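Local coordinates for Bcl10-interacting CARD protein (Homo sapiens, PDB 4FH0) that inhibits the NF-kappa-B activation induced by BCL10 and associates with BCL10 through its caspase recruitment domain, the part of the protein described here, at residues 5-8 with 9-12; 22-25 with 26-30; 32-35 with 36-40; 61-64 with 65-69; 81-84 with 85-89. The protein carries 2 engineered substitutions. One frame throughout, in Å; residues are numbered along the deposited sequence. Where two conformers were deposited one is given.

Interaction 1. Residues 5-8 with 9-12; sequences QTYC and DRLV. With SO4 (sulfate ion), chain C.
T6 and D9 trade hydrogen bonds between side chain and backbone across the first turn of helix 7-18. OG1 of T6 accepts the N-H of D9 at 3.0 Å in a nearly straight bond, and the D9 carboxylate in turn accepts from T6 N, OD2 being met at 3.2 Å on its anti side and somewhat out of the carboxylate plane. The torsion of T6 accounts for the fit, since chi1 of 70° sets OG1 between the backbone N and the carbonyl carbon, close to the N-H groups of the first turn. Such a reciprocal pair is a capping box, with T6 as N-cap of the opening helix of the caspase recruitment domain, and E75 of helix 75-88 takes the N-H groups of Y7 and C8 as well. C8 is one half of a redox-active disulfide with C78. On another side of the turn Y7 and R10 run side by side. The R10 chain bends at chi3 (62°), which brings NH1 to 3.4 Å from Y7 CE1 on a slant, the ring and guanidinium planes 37° apart. Both ends hold one sulfate, probably from the crystallisation liquor, which sits at the edge of each flat group: Y7 OH bonds its O2 at 2.9 Å, while R10 NH1 reaches both O2 and O1 and NH2 adds a second bond to O1. S98 accepts from R10 NE, and H93 and R99 also bind the sulfate. Q5 crosses R10 at about a right angle, its CB 3.7 Å from R10 CG, and its amide nitrogen bonds Q13.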
# COMPACT_ATOMS: atom_id res chain seq x y z
N GLN A 5 -16.43 -1.93 8.93
CA GLN A 5 -15.98 -1.74 7.55
C GLN A 5 -15.18 -2.94 7.05
O GLN A 5 -14.41 -3.52 7.82
CB GLN A 5 -15.05 -0.53 7.45
CG GLN A 5 -15.69 0.82 7.65
CD GLN A 5 -14.68 1.94 7.48
OE1 GLN A 5 -13.88 2.22 8.38
NE2 GLN A 5 -14.69 2.58 6.31
N THR A 6 -15.31 -3.30 5.78
CA THR A 6 -14.41 -4.31 5.23
C THR A 6 -13.05 -3.65 5.02
O THR A 6 -12.96 -2.43 5.00
CB THR A 6 -14.91 -4.86 3.88
OG1 THR A 6 -14.78 -3.85 2.87
CG2 THR A 6 -16.36 -5.33 3.98
N TYR A 7 -11.98 -4.43 4.88
CA TYR A 7 -10.70 -3.81 4.59
C TYR A 7 -10.70 -3.04 3.29
O TYR A 7 -9.99 -2.06 3.18
CB TYR A 7 -9.57 -4.83 4.57
CG TYR A 7 -9.07 -5.18 5.93
CD1 TYR A 7 -8.22 -4.32 6.61
CD2 TYR A 7 -9.42 -6.36 6.54
CE1 TYR A 7 -7.75 -4.60 7.82
CE2 TYR A 7 -8.94 -6.68 7.80
CZ TYR A 7 -8.10 -5.77 8.44
OH TYR A 7 -7.58 -6.03 9.68
N CYS A 8 -11.44 -3.49 2.28
CA CYS A 8 -11.61 -2.77 1.00
C CYS A 8 -12.25 -1.41 1.25
O CYS A 8 -11.84 -0.39 0.72
CB CYS A 8 -12.51 -3.53 0.03
SG CYS A 8 -11.80 -5.04 -0.65
N ASP A 9 -13.31 -1.40 2.05
CA ASP A 9 -13.95 -0.12 2.38
C ASP A 9 -12.99 0.80 3.13
O ASP A 9 -12.93 2.00 2.85
CB ASP A 9 -15.20 -0.29 3.26
CG ASP A 9 -16.29 -1.07 2.62
OD1 ASP A 9 -16.57 -0.84 1.42
OD2 ASP A 9 -16.87 -1.91 3.34
N ARG A 10 -12.22 0.24 4.05
CA ARG A 10 -11.25 1.05 4.78
C ARG A 10 -10.25 1.66 3.82
O ARG A 10 -9.92 2.85 3.90
CB ARG A 10 -10.53 0.20 5.84
CG ARG A 10 -11.44 -0.19 6.99
CD ARG A 10 -10.68 -0.92 8.09
NE ARG A 10 -9.66 -0.06 8.66
CZ ARG A 10 -8.60 -0.48 9.35
NH1 ARG A 10 -8.41 -1.77 9.60
NH2 ARG A 10 -7.74 0.42 9.78
N LEU A 11 -9.74 0.86 2.89
CA LEU A 11 -8.71 1.35 1.98
C LEU A 11 -9.25 2.47 1.09
O LEU A 11 -8.56 3.47 0.85
CB LEU A 11 -8.12 0.23 1.13
CG LEU A 11 -6.80 0.61 0.44
CD1 LEU A 11 -5.74 1.04 1.46
CD2 LEU A 11 -6.30 -0.52 -0.42
N VAL A 12 -10.48 2.31 0.60
CA VAL A 12 -11.10 3.37 -0.17
C VAL A 12 -11.17 4.64 0.67
O VAL A 12 -10.83 5.72 0.20
CB VAL A 12 -12.50 2.95 -0.66
CG1 VAL A 12 -13.33 4.17 -1.12
CG2 VAL A 12 -12.37 1.92 -1.76
S SO4 C . -5.17 -2.84 11.03
O1 SO4 C . -5.39 -1.53 10.42
O2 SO4 C . -6.36 -3.66 10.84
O3 SO4 C . -3.99 -3.48 10.46
O4 SO4 C . -4.93 -2.67 12.47

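Interaction 2. Residues 22-25 with 26-30; sequences GRLS and EQQVD. With SO4 (sulfate ion), chain D.
S25 stands directly before the helix that E26 opens, and the second segment is best read as a series of answers to it. E26 itself gives little: its CB rests near the S25 carbonyl carbon, and with CG anti to the backbone N (chi1 -178°) the carboxylate leaves the cap for a salt bridge with R62 of helix 59-73. Q28 does most of the work. Its N-H donates to S25 OG at 3.1 Å, and its side chain, extended beyond CG, reaches along S25 so that OE1 accepts from S25 N at 2.9 Å, an almost straight bond in the carbonyl plane and on a lone pair. A water donates to Q28 OE1 at 2.9 Å and, at 3.3 Å, to R23 O, tying the amide to the preceding loop. V29 then sends its N-H to S25 O at 2.9 Å and lays CG2 against L24 CB, 3.8 Å away, where both residues face L63. Further up the loop, R23 grips a sulfate, probably from the crystallisation liquor, by NE to O2 at 2.9 Å and by NH2 to O1 at 3.0 Å; R95 shares the ion, and NH1 bonds M17 O. A leucine in place of R23 would probably cost the sulfate two donors and leave the M17 carbonyl without this N-H. S25 and Q28 thus form a capping box at the start of helix 26-37, the glutamine amide oxygen serving where the classical box has a carboxylate.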
# COMPACT_ATOMS: atom_id res chain seq x y z
N GLY A 22 4.06 13.51 1.40
CA GLY A 22 4.70 13.49 2.69
C GLY A 22 4.24 12.36 3.61
O GLY A 22 4.88 12.05 4.60
N ARG A 23 3.14 11.71 3.29
CA ARG A 23 2.63 10.70 4.22
C ARG A 23 3.46 9.42 4.23
O ARG A 23 3.75 8.89 5.31
CB ARG A 23 1.16 10.47 3.92
CG ARG A 23 0.32 11.77 4.26
CD ARG A 23 -0.40 11.53 5.48
NE ARG A 23 -1.01 12.72 6.06
CZ ARG A 23 -2.05 13.39 5.58
NH1 ARG A 23 -2.59 13.10 4.40
NH2 ARG A 23 -2.54 14.38 6.30
N LEU A 24 3.86 8.96 3.06
CA LEU A 24 4.72 7.80 2.93
C LEU A 24 5.97 8.21 2.16
O LEU A 24 5.90 8.91 1.15
CB LEU A 24 4.01 6.67 2.21
CG LEU A 24 2.98 5.93 3.05
CD1 LEU A 24 2.10 5.08 2.16
CD2 LEU A 24 3.68 5.07 4.09
N SER A 25 7.11 7.77 2.65
CA SER A 25 8.37 7.97 1.95
C SER A 25 8.65 6.84 0.98
O SER A 25 8.07 5.76 1.07
CB SER A 25 9.52 8.04 2.93
OG SER A 25 9.74 6.77 3.50
N GLU A 26 9.61 7.08 0.08
CA GLU A 26 10.01 6.05 -0.85
C GLU A 26 10.47 4.80 -0.10
O GLU A 26 10.12 3.68 -0.48
CB GLU A 26 11.11 6.55 -1.78
CG GLU A 26 11.56 5.54 -2.82
CD GLU A 26 10.55 5.36 -3.92
OE1 GLU A 26 10.10 6.38 -4.47
OE2 GLU A 26 10.19 4.20 -4.24
N GLN A 27 11.28 4.98 0.95
CA GLN A 27 11.75 3.81 1.68
C GLN A 27 10.60 3.04 2.30
O GLN A 27 10.62 1.83 2.29
CB GLN A 27 12.78 4.19 2.75
CG GLN A 27 14.08 4.71 2.18
CD GLN A 27 14.94 3.62 1.50
OE1 GLN A 27 14.59 2.45 1.51
NE2 GLN A 27 16.08 4.02 0.94
N GLN A 28 9.62 3.74 2.86
CA GLN A 28 8.48 3.01 3.45
C GLN A 28 7.71 2.25 2.39
O GLN A 28 7.34 1.10 2.59
CB GLN A 28 7.55 3.97 4.20
CG GLN A 28 8.16 4.57 5.47
CD GLN A 28 7.29 5.69 6.03
OE1 GLN A 28 6.86 6.57 5.31
NE2 GLN A 28 7.02 5.64 7.33
N VAL A 29 7.44 2.91 1.27
CA VAL A 29 6.70 2.26 0.20
C VAL A 29 7.48 1.05 -0.31
O VAL A 29 6.91 -0.01 -0.59
CB VAL A 29 6.37 3.26 -0.93
CG1 VAL A 29 5.79 2.53 -2.14
CG2 VAL A 29 5.43 4.34 -0.38
N ASP A 30 8.78 1.21 -0.48
CA ASP A 30 9.58 0.11 -0.99
C ASP A 30 9.48 -1.10 -0.07
O ASP A 30 9.38 -2.24 -0.56
CB ASP A 30 11.03 0.54 -1.16
CG ASP A 30 11.19 1.62 -2.20
OD1 ASP A 30 10.21 1.94 -2.95
OD2 ASP A 30 12.31 2.17 -2.24
S SO4 D . 0.81 15.16 8.17
O1 SO4 D . -0.62 15.32 8.39
O2 SO4 D . 1.12 13.79 7.72
O3 SO4 D . 1.18 16.05 7.07
O4 SO4 D . 1.58 15.51 9.36
O HOH W 1 6.92 9.44 5.85

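Interaction 3. Residues 32-35 with 36-40; sequences IILQ and LNRYY
Q35 and Y39 meet where helix 26-37 gives way to loop. The two side chains cross at a slant, though the planes of the Q35 amide and the Y39 ring are only 19° apart, and NE2 of Q35 comes to 3.5 Å from Y39 CD2. CG of Q35 is anti to the backbone N (chi1 -165°) and the chain then bends at chi2, which brings the amide near the ring. Q35 O lies at the ring edge, in its plane, while R38 CB sits 3.7 Å above one face, over the centre. A water joins the backbones, donating to Q35 O at 2.8 Å and accepting from Y39 N at 2.9 Å. Bonding of the kind made by L34 is common where a helix runs out, here in helix 26-37 of the CARD bundle: L34 O takes two N-H groups, R38 N at 2.9 Å and N37 N from above the carbonyl plane at 3.0 Å, so an i to i+3 bond is added to the i to i+4 bond. One turn earlier, L36 and I32 run side by side, with CD1 and CG2 4.1 Å apart. Further out, H88 of helix 75-88 bonds Q35 OE1, and the N37 amide nitrogen donates to L44 O and N46 OD1. An alanine at Q35 would probably leave H88 without this hydrogen-bond partner and the Y39 ring, with no amide close by, freer to turn. I32 packs on A84 and L85, and I33 on A49 and F52 of helix 46-52.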
# COMPACT_ATOMS: atom_id res chain seq x y z
N ILE A 32 7.01 -1.79 2.04
CA ILE A 32 5.66 -2.30 1.96
C ILE A 32 5.52 -3.21 0.73
O ILE A 32 4.93 -4.28 0.80
CB ILE A 32 4.66 -1.13 1.91
CG1 ILE A 32 4.61 -0.46 3.29
CG2 ILE A 32 3.29 -1.60 1.51
CD1 ILE A 32 3.91 0.90 3.33
N ILE A 33 6.06 -2.77 -0.40
CA ILE A 33 6.00 -3.56 -1.62
C ILE A 33 6.70 -4.90 -1.40
O ILE A 33 6.20 -5.96 -1.80
CB ILE A 33 6.61 -2.79 -2.78
CG1 ILE A 33 5.62 -1.72 -3.22
CG2 ILE A 33 6.94 -3.72 -3.96
CD1 ILE A 33 6.25 -0.65 -4.04
N LEU A 34 7.86 -4.87 -0.75
CA LEU A 34 8.57 -6.11 -0.48
C LEU A 34 7.76 -7.04 0.42
O LEU A 34 7.70 -8.24 0.19
CB LEU A 34 9.93 -5.83 0.10
CG LEU A 34 10.86 -5.30 -0.99
CD1 LEU A 34 12.18 -4.96 -0.37
CD2 LEU A 34 11.02 -6.31 -2.11
N GLN A 35 7.11 -6.48 1.42
CA GLN A 35 6.26 -7.25 2.31
C GLN A 35 5.14 -7.95 1.53
O GLN A 35 4.78 -9.08 1.83
CB GLN A 35 5.65 -6.32 3.35
CG GLN A 35 5.04 -7.04 4.50
CD GLN A 35 6.11 -7.77 5.28
OE1 GLN A 35 7.20 -7.24 5.52
NE2 GLN A 35 5.82 -8.98 5.64
N LEU A 36 4.60 -7.25 0.53
CA LEU A 36 3.52 -7.78 -0.28
C LEU A 36 4.01 -8.73 -1.39
O LEU A 36 3.19 -9.37 -2.05
CB LEU A 36 2.75 -6.64 -0.91
CG LEU A 36 2.04 -5.71 0.05
CD1 LEU A 36 1.47 -4.49 -0.71
CD2 LEU A 36 0.95 -6.47 0.81
N ASN A 37 5.32 -8.83 -1.59
CA ASN A 37 5.89 -9.65 -2.65
C ASN A 37 6.59 -10.92 -2.17
O ASN A 37 6.51 -11.96 -2.82
CB ASN A 37 6.89 -8.81 -3.45
CG ASN A 37 7.75 -9.64 -4.38
OD1 ASN A 37 8.91 -9.88 -4.09
ND2 ASN A 37 7.20 -10.08 -5.49
N ARG A 38 7.23 -10.85 -1.01
CA ARG A 38 8.18 -11.88 -0.62
C ARG A 38 7.63 -13.03 0.20
O ARG A 38 8.36 -14.02 0.42
CB ARG A 38 9.35 -11.26 0.14
CG ARG A 38 10.25 -10.42 -0.71
CD ARG A 38 11.13 -11.26 -1.59
NE ARG A 38 12.15 -11.94 -0.81
CZ ARG A 38 13.17 -12.62 -1.34
NH1 ARG A 38 13.27 -12.75 -2.65
NH2 ARG A 38 14.07 -13.18 -0.56
N TYR A 39 6.47 -13.01 0.66
CA TYR A 39 5.88 -13.92 1.60
C TYR A 39 4.58 -14.58 1.08
O TYR A 39 4.42 -14.78 -0.10
CB TYR A 39 5.77 -13.19 2.96
CG TYR A 39 7.06 -12.55 3.38
CD1 TYR A 39 8.14 -13.29 3.74
CD2 TYR A 39 7.22 -11.24 3.36
CE1 TYR A 39 9.31 -12.71 4.09
CE2 TYR A 39 8.40 -10.66 3.70
CZ TYR A 39 9.45 -11.42 4.08
OH TYR A 39 10.64 -10.87 4.37
N TYR A 40 3.74 -15.04 2.04
CA TYR A 40 2.50 -15.71 1.68
C TYR A 40 1.35 -15.14 2.50
O TYR A 40 1.41 -15.12 3.72
CB TYR A 40 2.60 -17.23 1.91
CG TYR A 40 1.38 -17.95 1.38
CD1 TYR A 40 1.30 -18.32 0.05
CD2 TYR A 40 0.28 -18.20 2.19
CE1 TYR A 40 0.17 -18.92 -0.46
CE2 TYR A 40 -0.85 -18.81 1.68
CZ TYR A 40 -0.89 -19.17 0.36
OH TYR A 40 -2.02 -19.78 -0.15
O HOH W 2 4.06 -11.34 0.40

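Interaction 4. Residues 61-64 with 65-69; sequences VRLC and DLMSH. Engineered in segment 65-69: M67 (natural residue Leu).
The carbonyls of V61, R62, L63 and C64 accept the N-H groups of D65, L66, M67 and S68 in four consecutive i to i+4 bonds, so the backbone is regular helix, the L63 O to M67 N bond being 2.8 Å long. On the inner side, L63 and M67 lie alongside each other and point the same way. M67 is an engineered selenomethionine where the natural protein has leucine. Its chain folds back on itself, bent at chi2 (-58°) and again at chi3 (107°), which carries CE to 4.2 Å from L63 CD2. M67 CG lies 3.2 Å from L63 O. L66 adds a looser touch, its CD2 4.5 Å from L63 CD2. Helix 59-73 is one of the six helices of the death-fold bundle that defines a CARD, and these apolar residues look into its core: M67 packs on L11, T15 and L18 of helix 7-18, L63 on L24, and L66 on F52. The other side is more polar. V61 and D65 are again side by side, D65 OD2 being 3.9 Å from V61 CG1, with the carboxylate carbon CG 3.3 Å from V61 O. R62 points elsewhere, its guanidinium held by the carbonyls of A57 and F52. C64 sits on the partly exposed flank near T19, and all three cysteines of this domain, this one included, can be oxidised.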
# COMPACT_ATOMS: atom_id res chain seq x y z
N VAL A 61 2.06 8.80 -7.91
CA VAL A 61 1.41 8.10 -9.01
C VAL A 61 1.48 6.59 -8.76
O VAL A 61 0.46 5.89 -8.89
CB VAL A 61 2.04 8.48 -10.37
CG1 VAL A 61 1.59 7.51 -11.48
CG2 VAL A 61 1.66 9.90 -10.71
N ARG A 62 2.66 6.09 -8.39
CA ARG A 62 2.81 4.68 -8.08
C ARG A 62 1.91 4.28 -6.91
O ARG A 62 1.29 3.22 -6.96
CB ARG A 62 4.27 4.35 -7.80
CG ARG A 62 5.10 4.34 -9.06
CD ARG A 62 6.54 4.02 -8.76
NE ARG A 62 7.31 5.16 -8.27
CZ ARG A 62 8.07 5.18 -7.18
NH1 ARG A 62 8.11 4.15 -6.36
NH2 ARG A 62 8.77 6.28 -6.90
N LEU A 63 1.81 5.12 -5.89
CA LEU A 63 0.96 4.77 -4.74
C LEU A 63 -0.50 4.73 -5.13
O LEU A 63 -1.23 3.84 -4.71
CB LEU A 63 1.13 5.76 -3.60
CG LEU A 63 2.20 5.43 -2.60
CD1 LEU A 63 2.27 6.61 -1.64
CD2 LEU A 63 1.85 4.13 -1.87
N CYS A 64 -0.96 5.72 -5.89
CA CYS A 64 -2.34 5.71 -6.31
C CYS A 64 -2.63 4.47 -7.15
O CYS A 64 -3.70 3.88 -7.04
CB CYS A 64 -2.66 6.97 -7.12
SG CYS A 64 -2.71 8.51 -6.16
N ASP A 65 -1.68 4.08 -8.00
CA ASP A 65 -1.87 2.88 -8.81
C ASP A 65 -1.88 1.63 -7.93
O ASP A 65 -2.64 0.71 -8.17
CB ASP A 65 -0.81 2.77 -9.91
CG ASP A 65 -1.00 3.79 -11.00
OD1 ASP A 65 -2.06 4.43 -11.06
OD2 ASP A 65 -0.05 3.94 -11.80
N LEU A 66 -1.05 1.61 -6.89
CA LEU A 66 -1.06 0.49 -5.94
C LEU A 66 -2.41 0.41 -5.24
O LEU A 66 -2.98 -0.67 -5.09
CB LEU A 66 0.08 0.63 -4.94
CG LEU A 66 0.12 -0.49 -3.88
CD1 LEU A 66 0.29 -1.85 -4.48
CD2 LEU A 66 1.23 -0.20 -2.87
N MSE A 67 -2.93 1.56 -4.81
CA MSE A 67 -4.24 1.54 -4.16
C MSE A 67 -5.31 1.01 -5.08
O MSE A 67 -6.14 0.21 -4.64
CB MSE A 67 -4.64 2.94 -3.68
CG MSE A 67 -3.68 3.57 -2.70
SE MSE A 67 -3.41 2.50 -1.07
CE MSE A 67 -1.63 1.86 -1.46
N SER A 68 -5.30 1.42 -6.34
CA SER A 68 -6.28 0.92 -7.29
C SER A 68 -6.14 -0.58 -7.47
O SER A 68 -7.13 -1.29 -7.57
CB SER A 68 -6.12 1.62 -8.63
OG SER A 68 -6.38 3.00 -8.51
N HIS A 69 -4.91 -1.05 -7.57
CA HIS A 69 -4.64 -2.46 -7.72
C HIS A 69 -5.20 -3.27 -6.55
O HIS A 69 -5.86 -4.29 -6.76
CB HIS A 69 -3.13 -2.65 -7.85
CG HIS A 69 -2.71 -4.08 -7.95
ND1 HIS A 69 -2.27 -4.63 -9.13
CD2 HIS A 69 -2.63 -5.06 -7.02
CE1 HIS A 69 -1.95 -5.90 -8.92
NE2 HIS A 69 -2.18 -6.19 -7.66

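Interaction 5. Residues 81-84 with 85-89; sequences FYRA and LYIHA
F81 and L85 form the close-packed side of this helical turn. With CG anti to the backbone N in both (chi1 172° and -169°), the two ends come together: F81 CZ is within 4.2 Å of L85 CD1, which approaches the phenyl ring at an oblique angle. The residues are tied again by L85 N donating to F81 O at 2.8 Å. F81 also packs on L11 and L18 of helix 7-18 and on M67 and L70 of helix 59-73. Y82 is buried too, its hydroxyl bonded to D14 and its ring engaging R10 in a cation-pi contact. The loose side carries R83, Y86 and I87. R83 stretches out from CG to NE, and the CD1 methyl of I87 sits 4.1 Å above the R83 guanidinium plane, over its centre; this is a thin, single-methyl contact, and a long, weak ion pair links the guanidinium to E80. The other branch of I87, CG2, lies 3.5 Å above the H88 ring, over its centre. H88 N donates to A84 O at 3.0 Å and A89 N follows to L85 O, after which A89 leaves helical angles and stands as N-cap of helix 90-95. Hydrogen bonding between the segments is thus the work of the backbone, and the side chains add mainly dispersion, dense round F81 and sparse at R83, where a charge can lie on hydrocarbon while keeping access to solvent.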
# COMPACT_ATOMS: atom_id res chain seq x y z
N PHE A 81 -2.22 -5.36 2.93
CA PHE A 81 -1.66 -4.02 2.86
C PHE A 81 -1.66 -3.36 4.24
O PHE A 81 -0.67 -2.75 4.63
CB PHE A 81 -2.42 -3.15 1.86
CG PHE A 81 -1.99 -1.73 1.90
CD1 PHE A 81 -0.81 -1.32 1.29
CD2 PHE A 81 -2.73 -0.79 2.58
CE1 PHE A 81 -0.40 0.01 1.35
CE2 PHE A 81 -2.30 0.52 2.68
CZ PHE A 81 -1.14 0.92 2.06
N TYR A 82 -2.77 -3.45 4.98
CA TYR A 82 -2.81 -2.83 6.30
C TYR A 82 -1.78 -3.43 7.23
O TYR A 82 -1.19 -2.72 8.04
CB TYR A 82 -4.20 -2.87 6.91
CG TYR A 82 -5.07 -1.75 6.37
CD1 TYR A 82 -5.90 -1.94 5.28
CD2 TYR A 82 -5.02 -0.49 6.93
CE1 TYR A 82 -6.66 -0.90 4.78
CE2 TYR A 82 -5.80 0.55 6.44
CZ TYR A 82 -6.61 0.35 5.37
OH TYR A 82 -7.36 1.39 4.84
N ARG A 83 -1.56 -4.74 7.14
CA ARG A 83 -0.53 -5.34 7.96
C ARG A 83 0.85 -4.80 7.57
O ARG A 83 1.66 -4.46 8.42
CB ARG A 83 -0.56 -6.86 7.87
CG ARG A 83 0.63 -7.47 8.65
CD ARG A 83 0.41 -8.92 8.98
NE ARG A 83 1.62 -9.61 9.41
CZ ARG A 83 2.47 -10.21 8.58
NH1 ARG A 83 2.24 -10.19 7.27
NH2 ARG A 83 3.54 -10.83 9.04
N ALA A 84 1.11 -4.68 6.27
CA ALA A 84 2.39 -4.17 5.80
C ALA A 84 2.60 -2.72 6.24
O ALA A 84 3.72 -2.30 6.58
CB ALA A 84 2.48 -4.28 4.27
N LEU A 85 1.53 -1.94 6.22
CA LEU A 85 1.58 -0.56 6.67
C LEU A 85 1.89 -0.48 8.16
O LEU A 85 2.66 0.37 8.61
CB LEU A 85 0.26 0.13 6.36
CG LEU A 85 0.20 1.64 6.53
CD1 LEU A 85 0.97 2.35 5.43
CD2 LEU A 85 -1.25 2.11 6.58
N TYR A 86 1.27 -1.34 8.96
CA TYR A 86 1.61 -1.42 10.38
C TYR A 86 3.10 -1.71 10.57
O TYR A 86 3.78 -1.06 11.37
CB TYR A 86 0.80 -2.50 11.11
CG TYR A 86 1.41 -2.85 12.45
CD1 TYR A 86 1.28 -2.00 13.53
CD2 TYR A 86 2.13 -4.01 12.62
CE1 TYR A 86 1.86 -2.30 14.74
CE2 TYR A 86 2.71 -4.33 13.83
CZ TYR A 86 2.58 -3.47 14.88
OH TYR A 86 3.14 -3.75 16.10
N ILE A 87 3.61 -2.68 9.83
CA ILE A 87 5.02 -3.07 10.01
C ILE A 87 5.98 -1.94 9.64
O ILE A 87 6.93 -1.66 10.39
CB ILE A 87 5.38 -4.34 9.18
CG1 ILE A 87 4.56 -5.52 9.69
CG2 ILE A 87 6.89 -4.62 9.22
CD1 ILE A 87 4.63 -6.73 8.80
N HIS A 88 5.76 -1.30 8.49
CA HIS A 88 6.73 -0.36 7.93
C HIS A 88 6.41 1.13 8.06
O HIS A 88 7.26 1.97 7.75
CB HIS A 88 6.99 -0.73 6.47
CG HIS A 88 7.59 -2.08 6.32
ND1 HIS A 88 8.83 -2.40 6.83
CD2 HIS A 88 7.11 -3.21 5.75
CE1 HIS A 88 9.10 -3.66 6.56
NE2 HIS A 88 8.07 -4.18 5.93
N ALA A 89 5.22 1.48 8.48
CA ALA A 89 4.81 2.86 8.66
C ALA A 89 3.86 3.02 9.82
O ALA A 89 2.85 3.52 9.69
CB ALA A 89 4.16 3.41 7.39

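In the fold
All five contacts are local, so they follow one another in series along the chain; none closes a long loop, nests or crosses. Interaction 1 opens helix 7-18. Interactions 2 and 3 share helix 26-37, one capping its start and the other lying near its far end, and their centres are 15 Å apart. Interaction 4 lies midway along helix 59-73, and interaction 5 finishes helix 75-88. Packing in space ties them together: interaction 5 touches all the others, meeting interaction 1 where Y7 CD1 lies 3.6 Å from Y82 CD1 and interaction 2 where L24 CD2 lies 3.7 Å from A89 CB. Interactions 1 and 3 do not touch, their nearest atoms about 9 Å apart.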